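Side-chain contacts in protein phosphatase 2C (Toxoplasma gondii, PDB 3D8K), which probably removes phosphate groups from phosphoserine and phosphothreonine residues of proteins, using manganese or magnesium ions: residues G40-R43 and G44-E47; T86-F89 and E90-D93; K199-H202 and R203-A207. All blocks are in the same frame, centred on the assembly; numbering follows the deposited sequence.

Three local contacts between side chains a few residues apart occur in three parts of the PP2C fold. Contact 1 is a hairpin turn between strands 35-41 and 48-55 of one sheet, and contact 2 lies on helix 82-97, which packs against strand 165-173 of that same sheet; their centres are 20 Å apart. Contact 3, on helix 198-206, is 21 Å from contact 2 and 37 Å from contact 1 between centres, and lies across the centre of the chain from contact 1. Contacts 2 and 3 each have a sulfate beside an arginine, the one in contact 3 modelled too tightly to be relied on, whereas contact 1 has no ligand.

Contact 1 of 3, residues G40-R43 and G44-E47; sequences GMLR and GRPE
L42 and R45 are the two ends of a type II beta turn, the bend that carries the chain out of strand 35-41 and on towards its antiparallel neighbour 48-55, so that the whole forms a beta hairpin in one sheet of the PP2C sandwich. R43 and G44 fill the two central positions; G44 has a phi of 70°, as is the rule at the third position of a type II turn, where phi is positive. Across the turn, L42 O lies 3.3 Å from R45 N. Two loop side chains also bond the bend: R43 N is hydrogen-bonded to N75 OD1, and G44 N to S20 OG.

The side chains of L42 and R45 meet at an oblique angle, methyl against the aliphatic stem of the arginine. L42 CD1 reaches R45 CD at 3.5 Å, and L42 CB stands 3.9 Å from the same carbon. Because R45 keeps CG beside its backbone N (chi1 -78°) and then runs straight to NE, its stem rather than its charged end lies against the leucine. The guanidinium is near L42 CD1 obliquely, while R43 O is found near its plane, at the edge, 4.2 Å from R45 NH1.

R43 departs in a different direction. Its CG sits between the backbone N and the carbonyl carbon (chi1 65°), and the chain bends again further out, heading away from R45 towards S20, with the like-charged R21 close by. A last apolar touch spans the turn, where the fully extended selenomethionine M41 brings its methyl CE to 4.2 Å from P46 CA.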
ATOM      1  N   GLY C  40      13.523  -7.403 -15.061  1.00 20.27           N
ATOM      2  CA  GLY C  40      12.159  -6.915 -15.151  1.00 20.43           C
ATOM      3  C   GLY C  40      11.308  -7.692 -14.161  1.00 21.84           C
ATOM      4  O   GLY C  40      11.731  -8.760 -13.694  1.00 22.12           O
HETATM    5  N   MSE C  41      10.125  -7.174 -13.838  1.00 20.91           N
HETATM    6  CA  MSE C  41       9.225  -7.831 -12.897  1.00 22.62           C
HETATM    7  C   MSE C  41       7.768  -7.770 -13.374  1.00 22.13           C
HETATM    8  O   MSE C  41       7.141  -6.712 -13.355  1.00 22.44           O
HETATM    9  CB  MSE C  41       9.347  -7.164 -11.527  1.00 25.68           C
HETATM   10  CG  MSE C  41       8.506  -7.795 -10.438  1.00 30.12           C
HETATM   11 SE   MSE C  41       8.662  -6.727  -8.775  1.00 37.67          SE
HETATM   12  CE  MSE C  41       7.201  -7.620  -7.756  1.00 31.13           C
ATOM     13  N   LEU C  42       7.236  -8.900 -13.817  1.00 20.67           N
ATOM     14  CA  LEU C  42       5.853  -8.953 -14.284  1.00 20.89           C
ATOM     15  C   LEU C  42       4.981  -8.661 -13.081  1.00 22.90           C
ATOM     16  O   LEU C  42       5.248  -9.182 -11.991  1.00 24.62           O
ATOM     17  CB  LEU C  42       5.513 -10.351 -14.793  1.00 19.50           C
ATOM     18  CG  LEU C  42       6.432 -10.993 -15.825  1.00 19.98           C
ATOM     19  CD1 LEU C  42       6.014 -12.454 -16.032  1.00 16.22           C
ATOM     20  CD2 LEU C  42       6.388 -10.178 -17.122  1.00 18.51           C
ATOM     21  N   ARG C  43       3.936  -7.855 -13.251  1.00 22.51           N
ATOM     22  CA  ARG C  43       3.096  -7.563 -12.103  1.00 23.50           C
ATOM     23  C   ARG C  43       2.369  -8.806 -11.644  1.00 24.26           C
ATOM     24  O   ARG C  43       2.100  -9.716 -12.432  1.00 25.42           O
ATOM     25  CB  ARG C  43       2.108  -6.428 -12.397  1.00 24.27           C
ATOM     26  CG  ARG C  43       1.058  -6.692 -13.446  1.00 27.68           C
ATOM     27  CD  ARG C  43       0.309  -5.397 -13.766  1.00 28.46           C
ATOM     28  NE  ARG C  43       1.055  -4.514 -14.667  1.00 30.88           N
ATOM     29  CZ  ARG C  43       0.846  -3.201 -14.789  1.00 32.83           C
ATOM     30  NH1 ARG C  43      -0.082  -2.592 -14.061  1.00 33.82           N
ATOM     31  NH2 ARG C  43       1.555  -2.495 -15.660  1.00 32.88           N
ATOM     32  N   GLY C  44       2.081  -8.848 -10.351  1.00 25.49           N
ATOM     33  CA  GLY C  44       1.393  -9.986  -9.774  1.00 26.16           C
ATOM     34  C   GLY C  44       2.277 -11.212  -9.755  1.00 27.36           C
ATOM     35  O   GLY C  44       1.775 -12.330  -9.724  1.00 27.70           O
ATOM     36  N   ARG C  45       3.593 -11.007  -9.768  1.00 28.82           N
ATOM     37  CA  ARG C  45       4.537 -12.122  -9.768  1.00 30.71           C
ATOM     38  C   ARG C  45       5.847 -11.901  -9.002  1.00 31.76           C
ATOM     39  O   ARG C  45       6.918 -11.793  -9.601  1.00 30.70           O
ATOM     40  CB  ARG C  45       4.859 -12.528 -11.211  1.00 32.31           C
ATOM     41  CG  ARG C  45       3.794 -13.373 -11.891  1.00 32.81           C
ATOM     42  CD  ARG C  45       4.201 -13.733 -13.322  1.00 34.44           C
ATOM     43  NE  ARG C  45       3.392 -14.822 -13.871  1.00 33.69           N
ATOM     44  CZ  ARG C  45       2.077 -14.761 -14.017  1.00 33.72           C
ATOM     45  NH1 ARG C  45       1.428 -13.666 -13.659  1.00 36.69           N
ATOM     46  NH2 ARG C  45       1.411 -15.793 -14.508  1.00 33.82           N
ATOM     47  N   PRO C  46       5.780 -11.868  -7.659  1.00 33.75           N
ATOM     48  CA  PRO C  46       6.984 -11.669  -6.843  1.00 34.68           C
ATOM     49  C   PRO C  46       7.912 -12.873  -7.035  1.00 35.96           C
ATOM     50  O   PRO C  46       7.522 -13.882  -7.622  1.00 37.20           O
ATOM     51  CB  PRO C  46       6.421 -11.582  -5.434  1.00 34.62           C
ATOM     52  CG  PRO C  46       5.288 -12.580  -5.490  1.00 33.81           C
ATOM     53  CD  PRO C  46       4.631 -12.263  -6.816  1.00 33.46           C
ATOM     54  N   GLU C  47       9.124 -12.791  -6.513  1.00 37.03           N
ATOM     55  CA  GLU C  47      10.097 -13.872  -6.702  1.00 37.83           C
ATOM     56  C   GLU C  47       9.970 -14.604  -8.046  1.00 34.55           C
ATOM     57  O   GLU C  47       9.917 -15.822  -8.116  1.00 34.68           O
ATOM     58  CB  GLU C  47      10.105 -14.888  -5.536  1.00 40.76           C
ATOM     59  CG  GLU C  47       9.040 -14.726  -4.480  1.00 42.49           C
ATOM     60  CD  GLU C  47       7.715 -15.253  -4.946  1.00 44.72           C
ATOM     61  OE1 GLU C  47       6.731 -15.130  -4.185  1.00 48.21           O
ATOM     62  OE2 GLU C  47       7.658 -15.792  -6.069  1.00 42.34           O
TER

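Contact 2 of 3, residues T86-F89 and E90-D93; sequences TRQF and ERMD. With SO4 (sulfate ion), chain H.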
ATOM      1  N   THR C  86       5.147 -19.370 -25.852  1.00 23.02           N
ATOM      2  CA  THR C  86       5.158 -19.492 -27.303  1.00 22.94           C
ATOM      3  C   THR C  86       4.098 -18.593 -27.937  1.00 22.89           C
ATOM      4  O   THR C  86       4.330 -17.966 -28.969  1.00 21.75           O
ATOM      5  CB  THR C  86       4.899 -20.952 -27.726  1.00 22.23           C
ATOM      6  OG1 THR C  86       6.038 -21.752 -27.392  1.00 23.39           O
ATOM      7  CG2 THR C  86       4.635 -21.047 -29.211  1.00 20.50           C
ATOM      8  N   ARG C  87       2.939 -18.536 -27.294  1.00 23.58           N
ATOM      9  CA  ARG C  87       1.812 -17.748 -27.774  1.00 24.52           C
ATOM     10  C   ARG C  87       2.117 -16.264 -27.835  1.00 25.27           C
ATOM     11  O   ARG C  87       1.694 -15.572 -28.756  1.00 25.87           O
ATOM     12  CB  ARG C  87       0.608 -17.983 -26.873  1.00 23.72           C
ATOM     13  CG  ARG C  87      -0.594 -17.165 -27.238  1.00 23.94           C
ATOM     14  CD  ARG C  87      -1.644 -17.244 -26.151  1.00 25.78           C
ATOM     15  NE  ARG C  87      -2.236 -18.572 -26.059  1.00 26.83           N
ATOM     16  CZ  ARG C  87      -3.001 -19.105 -27.000  1.00 28.28           C
ATOM     17  NH1 ARG C  87      -3.262 -18.417 -28.105  1.00 27.32           N
ATOM     18  NH2 ARG C  87      -3.508 -20.320 -26.829  1.00 29.90           N
ATOM     19  N   GLN C  88       2.862 -15.776 -26.855  1.00 26.38           N
ATOM     20  CA  GLN C  88       3.202 -14.364 -26.810  1.00 27.04           C
ATOM     21  C   GLN C  88       4.226 -14.046 -27.900  1.00 27.69           C
ATOM     22  O   GLN C  88       4.218 -12.953 -28.482  1.00 27.30           O
ATOM     23  CB  GLN C  88       3.748 -14.015 -25.428  1.00 25.89           C
ATOM     24  CG  GLN C  88       3.165 -12.746 -24.839  1.00 25.68           C
ATOM     25  CD  GLN C  88       1.645 -12.700 -24.906  1.00 24.42           C
ATOM     26  OE1 GLN C  88       0.959 -13.652 -24.535  1.00 25.01           O
ATOM     27  NE2 GLN C  88       1.113 -11.578 -25.364  1.00 24.00           N
ATOM     28  N   PHE C  89       5.107 -15.004 -28.173  1.00 28.05           N
ATOM     29  CA  PHE C  89       6.105 -14.809 -29.212  1.00 28.45           C
ATOM     30  C   PHE C  89       5.355 -14.583 -30.510  1.00 28.20           C
ATOM     31  O   PHE C  89       5.792 -13.811 -31.358  1.00 27.78           O
ATOM     32  CB  PHE C  89       7.003 -16.036 -29.348  1.00 28.70           C
ATOM     33  CG  PHE C  89       8.273 -15.944 -28.566  1.00 30.07           C
ATOM     34  CD1 PHE C  89       8.254 -15.967 -27.171  1.00 30.35           C
ATOM     35  CD2 PHE C  89       9.500 -15.799 -29.224  1.00 30.71           C
ATOM     36  CE1 PHE C  89       9.439 -15.839 -26.433  1.00 30.76           C
ATOM     37  CE2 PHE C  89      10.693 -15.672 -28.499  1.00 30.59           C
ATOM     38  CZ  PHE C  89      10.660 -15.691 -27.098  1.00 30.08           C
ATOM     39  N   GLU C  90       4.217 -15.260 -30.644  1.00 28.32           N
ATOM     40  CA  GLU C  90       3.391 -15.153 -31.835  1.00 28.81           C
ATOM     41  C   GLU C  90       2.928 -13.719 -32.006  1.00 27.18           C
ATOM     42  O   GLU C  90       3.201 -13.078 -33.022  1.00 26.51           O
ATOM     43  CB  GLU C  90       2.180 -16.086 -31.722  1.00 32.53           C
ATOM     44  CG  GLU C  90       1.181 -15.993 -32.891  1.00 37.29           C
ATOM     45  CD  GLU C  90       0.174 -14.853 -32.735  1.00 39.46           C
ATOM     46  OE1 GLU C  90      -0.544 -14.545 -33.711  1.00 40.50           O
ATOM     47  OE2 GLU C  90       0.089 -14.270 -31.634  1.00 40.93           O
ATOM     48  N   ARG C  91       2.234 -13.224 -30.989  1.00 25.05           N
ATOM     49  CA  ARG C  91       1.712 -11.872 -30.986  1.00 24.81           C
ATOM     50  C   ARG C  91       2.800 -10.855 -31.264  1.00 25.73           C
ATOM     51  O   ARG C  91       2.648  -9.998 -32.127  1.00 24.99           O
ATOM     52  CB  ARG C  91       1.060 -11.570 -29.639  1.00 23.10           C
ATOM     53  CG  ARG C  91      -0.050 -12.524 -29.320  1.00 21.72           C
ATOM     54  CD  ARG C  91      -0.797 -12.155 -28.075  1.00 19.92           C
ATOM     55  NE  ARG C  91      -1.962 -13.018 -27.939  1.00 20.88           N
ATOM     56  CZ  ARG C  91      -2.828 -12.959 -26.936  1.00 20.97           C
ATOM     57  NH1 ARG C  91      -2.668 -12.071 -25.964  1.00 18.49           N
ATOM     58  NH2 ARG C  91      -3.857 -13.796 -26.908  1.00 21.80           N
HETATM   59  N   MSE C  92       3.899 -10.951 -30.526  1.00 27.85           N
HETATM   60  CA  MSE C  92       5.000 -10.025 -30.705  1.00 28.79           C
HETATM   61  C   MSE C  92       5.448 -10.020 -32.155  1.00 26.51           C
HETATM   62  O   MSE C  92       5.420  -8.982 -32.810  1.00 25.98           O
HETATM   63  CB  MSE C  92       6.176 -10.408 -29.811  1.00 35.02           C
HETATM   64  CG  MSE C  92       5.903 -10.286 -28.330  1.00 42.61           C
HETATM   65 SE   MSE C  92       7.489 -10.800 -27.306  1.00 53.73          SE
HETATM   66  CE  MSE C  92       8.530  -9.221 -27.857  1.00 48.13           C
ATOM     67  N   ASP C  93       5.842 -11.182 -32.667  1.00 23.62           N
ATOM     68  CA  ASP C  93       6.312 -11.258 -34.045  1.00 21.18           C
ATOM     69  C   ASP C  93       5.238 -10.730 -34.966  1.00 19.97           C
ATOM     70  O   ASP C  93       5.526 -10.181 -36.010  1.00 19.52           O
ATOM     71  CB  ASP C  93       6.664 -12.694 -34.442  1.00 20.40           C
ATOM     72  CG  ASP C  93       7.480 -12.757 -35.737  1.00 21.08           C
ATOM     73  OD1 ASP C  93       7.170 -13.603 -36.606  1.00 22.41           O
ATOM     74  OD2 ASP C  93       8.434 -11.966 -35.883  1.00 14.58           O
TER
HETATM   75  S   SO4 H 454      -5.253 -13.302 -23.369  1.00 62.54           S
HETATM   76  O1  SO4 H 454      -5.972 -13.964 -24.465  1.00 62.53           O
HETATM   77  O2  SO4 H 454      -5.498 -14.019 -22.115  1.00 62.43           O
HETATM   78  O3  SO4 H 454      -3.818 -13.300 -23.672  1.00 63.17           O
HETATM   79  O4  SO4 H 454      -5.727 -11.922 -23.211  1.00 61.88           O
HETATM   80  O   HOH W   1      -3.518 -15.352 -29.630  1.00  8.89           O
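R91 crosses the side chains of Q88 and R87, three and four residues earlier on helix 82-97, and both lie against its own; the contact is a worked example of i to i+3 and i to i+4 packing on one alpha helix. R91 sets CG beside its backbone N (chi1 -58°) and then stays extended to NE, which carries its guanidinium past both neighbours to a sulfate ion. On the way, Q88 NE2 comes to 3.4 Å from R91 CD, with the amide and guanidinium planes steeply inclined, 78° apart. R87 approaches obliquely too, its CD 4.2 Å from R91 NH2.

The sulfate is gripped at the edge of the R91 guanidinium: NH1 donates to O3 at 2.8 Å, and NH2 gives a nearly straight bond to O1 at 3.2 Å. R78 NE and, from the second subunit, R156 NE also bond this ion, whose negative charge would ease the gathering of arginines at the subunit boundary. Water 1 adds a further link, accepting from R91 NH2 at 3.2 Å and, weakly, from R87 NH1.

On the buried side of the helix F89 packs against strand 165-173 and F230, and the selenium of M92 stands above the face of the F89 ring in a distant Met-aromatic contact, 5.4 Å from the centroid and 16° off the ring normal. D93, whose OD1 forms a salt bridge with K236, continues the helical backbone bonding, its N reaching F89 O at 2.9 Å; M92 N meets Q88 O at 2.9 Å.

Contact 3 of 3, residues K199-H202 and R203-A207; sequences KERH and RVQAA. With SO4 (sulfate ion), chain G.
At the edge of the R203 guanidinium, and in its plane, lies E200 OE1, which accepts from R203 NH2 at 2.7 Å in an i to i+3 salt bridge on helix 198-206. NH2 meets the oxygen on its syn side, 28° out of the carboxylate plane; the two planes are 50° apart, and the bond is to one nitrogen. R203 bends at chi3 (63°) to bring its end beside the glutamate. Second partners tie the pair to loops of the fold: T227 OG1 bonds E200 OE1, and R203 donates to L247 O through NH1 and T227 O through NH2.

On another side of the helix R201 and Q205 lie side by side, R201 CG 3.7 Å from Q205 NE2. A sulfate lies near both ends; its placement against R201 is too tight to be trusted in detail, while Q205 NE2 gives its O1 a weak bond at 3.3 Å. The H202 ring has R203 N at its edge and meets the A206 methyl obliquely. V204 and Q205 also touch F211 of strand 211-214. Along the backbone R203 N reaches K199 O at 2.8 Å and V204 N reaches E200 O at 3.0 Å, with V204 CG2 3.4 Å from that oxygen.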
ATOM      1  N   LYS C 199      18.855 -30.344 -36.994  1.00 35.76           N
ATOM      2  CA  LYS C 199      17.409 -30.180 -37.043  1.00 36.84           C
ATOM      3  C   LYS C 199      16.984 -28.908 -37.782  1.00 36.26           C
ATOM      4  O   LYS C 199      16.099 -28.951 -38.640  1.00 36.23           O
ATOM      5  CB  LYS C 199      16.821 -30.193 -35.629  1.00 38.95           C
ATOM      6  CG  LYS C 199      16.925 -31.544 -34.915  1.00 44.07           C
ATOM      7  CD  LYS C 199      15.810 -32.513 -35.303  1.00 45.97           C
ATOM      8  CE  LYS C 199      14.448 -32.009 -34.821  1.00 47.85           C
ATOM      9  NZ  LYS C 199      13.328 -32.940 -35.156  1.00 49.08           N
ATOM     10  N   GLU C 200      17.616 -27.784 -37.464  1.00 33.83           N
ATOM     11  CA  GLU C 200      17.278 -26.518 -38.103  1.00 33.44           C
ATOM     12  C   GLU C 200      17.498 -26.539 -39.608  1.00 32.98           C
ATOM     13  O   GLU C 200      16.597 -26.248 -40.393  1.00 32.07           O
ATOM     14  CB  GLU C 200      18.095 -25.394 -37.478  1.00 32.92           C
ATOM     15  CG  GLU C 200      17.623 -25.047 -36.095  1.00 33.11           C
ATOM     16  CD  GLU C 200      16.181 -24.609 -36.106  1.00 31.92           C
ATOM     17  OE1 GLU C 200      15.883 -23.588 -36.748  1.00 32.07           O
ATOM     18  OE2 GLU C 200      15.342 -25.286 -35.487  1.00 33.22           O
ATOM     19  N   ARG C 201      18.718 -26.870 -39.994  1.00 32.69           N
ATOM     20  CA  ARG C 201      19.104 -26.956 -41.385  1.00 32.41           C
ATOM     21  C   ARG C 201      18.112 -27.890 -42.076  1.00 32.37           C
ATOM     22  O   ARG C 201      17.725 -27.676 -43.223  1.00 33.43           O
ATOM     23  CB  ARG C 201      20.513 -27.534 -41.457  1.00 32.19           C
ATOM     24  CG  ARG C 201      21.169 -27.524 -42.812  1.00 32.92           C
ATOM     25  CD  ARG C 201      22.158 -28.690 -42.925  1.00 35.47           C
ATOM     26  NE  ARG C 201      22.999 -28.867 -41.739  1.00 36.53           N
ATOM     27  CZ  ARG C 201      22.978 -29.944 -40.960  1.00 37.53           C
ATOM     28  NH1 ARG C 201      22.160 -30.952 -41.232  1.00 37.99           N
ATOM     29  NH2 ARG C 201      23.773 -30.015 -39.901  1.00 38.46           N
ATOM     30  N   HIS C 202      17.690 -28.927 -41.375  1.00 31.16           N
ATOM     31  CA  HIS C 202      16.755 -29.857 -41.968  1.00 32.68           C
ATOM     32  C   HIS C 202      15.372 -29.237 -42.156  1.00 32.36           C
ATOM     33  O   HIS C 202      14.817 -29.276 -43.256  1.00 33.36           O
ATOM     34  CB  HIS C 202      16.644 -31.122 -41.127  1.00 34.41           C
ATOM     35  CG  HIS C 202      16.100 -32.278 -41.891  1.00 38.84           C
ATOM     36  ND1 HIS C 202      14.825 -32.283 -42.418  1.00 40.16           N
ATOM     37  CD2 HIS C 202      16.680 -33.433 -42.298  1.00 41.00           C
ATOM     38  CE1 HIS C 202      14.644 -33.388 -43.118  1.00 41.74           C
ATOM     39  NE2 HIS C 202      15.755 -34.103 -43.062  1.00 43.22           N
ATOM     40  N   ARG C 203      14.818 -28.669 -41.087  1.00 30.23           N
ATOM     41  CA  ARG C 203      13.512 -28.028 -41.159  1.00 27.35           C
ATOM     42  C   ARG C 203      13.461 -27.070 -42.337  1.00 26.73           C
ATOM     43  O   ARG C 203      12.643 -27.219 -43.242  1.00 26.48           O
ATOM     44  CB  ARG C 203      13.219 -27.240 -39.876  1.00 26.83           C
ATOM     45  CG  ARG C 203      11.962 -26.370 -39.975  1.00 26.75           C
ATOM     46  CD  ARG C 203      11.626 -25.685 -38.667  1.00 26.64           C
ATOM     47  NE  ARG C 203      12.668 -24.751 -38.261  1.00 29.27           N
ATOM     48  CZ  ARG C 203      12.936 -23.620 -38.902  1.00 29.74           C
ATOM     49  NH1 ARG C 203      12.229 -23.288 -39.971  1.00 30.68           N
ATOM     50  NH2 ARG C 203      13.919 -22.834 -38.488  1.00 30.68           N
ATOM     51  N   VAL C 204      14.348 -26.083 -42.312  1.00 25.69           N
ATOM     52  CA  VAL C 204      14.421 -25.072 -43.356  1.00 24.89           C
ATOM     53  C   VAL C 204      14.502 -25.654 -44.759  1.00 25.24           C
ATOM     54  O   VAL C 204      13.680 -25.331 -45.615  1.00 25.21           O
ATOM     55  CB  VAL C 204      15.641 -24.141 -43.158  1.00 23.59           C
ATOM     56  CG1 VAL C 204      15.732 -23.165 -44.302  1.00 21.98           C
ATOM     57  CG2 VAL C 204      15.529 -23.397 -41.834  1.00 24.57           C
ATOM     58  N   GLN C 205      15.487 -26.516 -44.991  1.00 24.60           N
ATOM     59  CA  GLN C 205      15.680 -27.087 -46.318  1.00 24.60           C
ATOM     60  C   GLN C 205      14.539 -27.953 -46.825  1.00 25.16           C
ATOM     61  O   GLN C 205      14.344 -28.107 -48.033  1.00 25.50           O
ATOM     62  CB  GLN C 205      17.019 -27.834 -46.373  1.00 22.39           C
ATOM     63  CG  GLN C 205      18.186 -26.853 -46.607  1.00 20.49           C
ATOM     64  CD  GLN C 205      19.569 -27.490 -46.585  1.00 17.41           C
ATOM     65  OE1 GLN C 205      20.537 -26.895 -47.048  1.00 15.66           O
ATOM     66  NE2 GLN C 205      19.665 -28.686 -46.032  1.00 15.15           N
ATOM     67  N   ALA C 206      13.764 -28.497 -45.901  1.00 24.74           N
ATOM     68  CA  ALA C 206      12.644 -29.333 -46.287  1.00 23.69           C
ATOM     69  C   ALA C 206      11.464 -28.415 -46.538  1.00 22.97           C
ATOM     70  O   ALA C 206      10.475 -28.811 -47.144  1.00 24.26           O
ATOM     71  CB  ALA C 206      12.320 -30.323 -45.178  1.00 20.74           C
ATOM     72  N   ALA C 207      11.574 -27.179 -46.069  1.00 21.75           N
ATOM     73  CA  ALA C 207      10.493 -26.220 -46.244  1.00 21.47           C
ATOM     74  C   ALA C 207      10.633 -25.465 -47.566  1.00 21.53           C
ATOM     75  O   ALA C 207       9.748 -24.698 -47.945  1.00 22.71           O
ATOM     76  CB  ALA C 207      10.474 -25.251 -45.073  1.00 19.86           C
TER
HETATM   77  S   SO4 G 453      22.020 -31.679 -44.677  1.00 82.98           S
HETATM   78  O1  SO4 G 453      21.135 -31.631 -45.847  1.00 82.16           O
HETATM   79  O2  SO4 G 453      22.695 -32.995 -44.635  1.00 83.78           O
HETATM   80  O3  SO4 G 453      23.028 -30.619 -44.783  1.00 82.11           O
HETATM   81  O4  SO4 G 453      21.211 -31.495 -43.462  1.00 82.63           O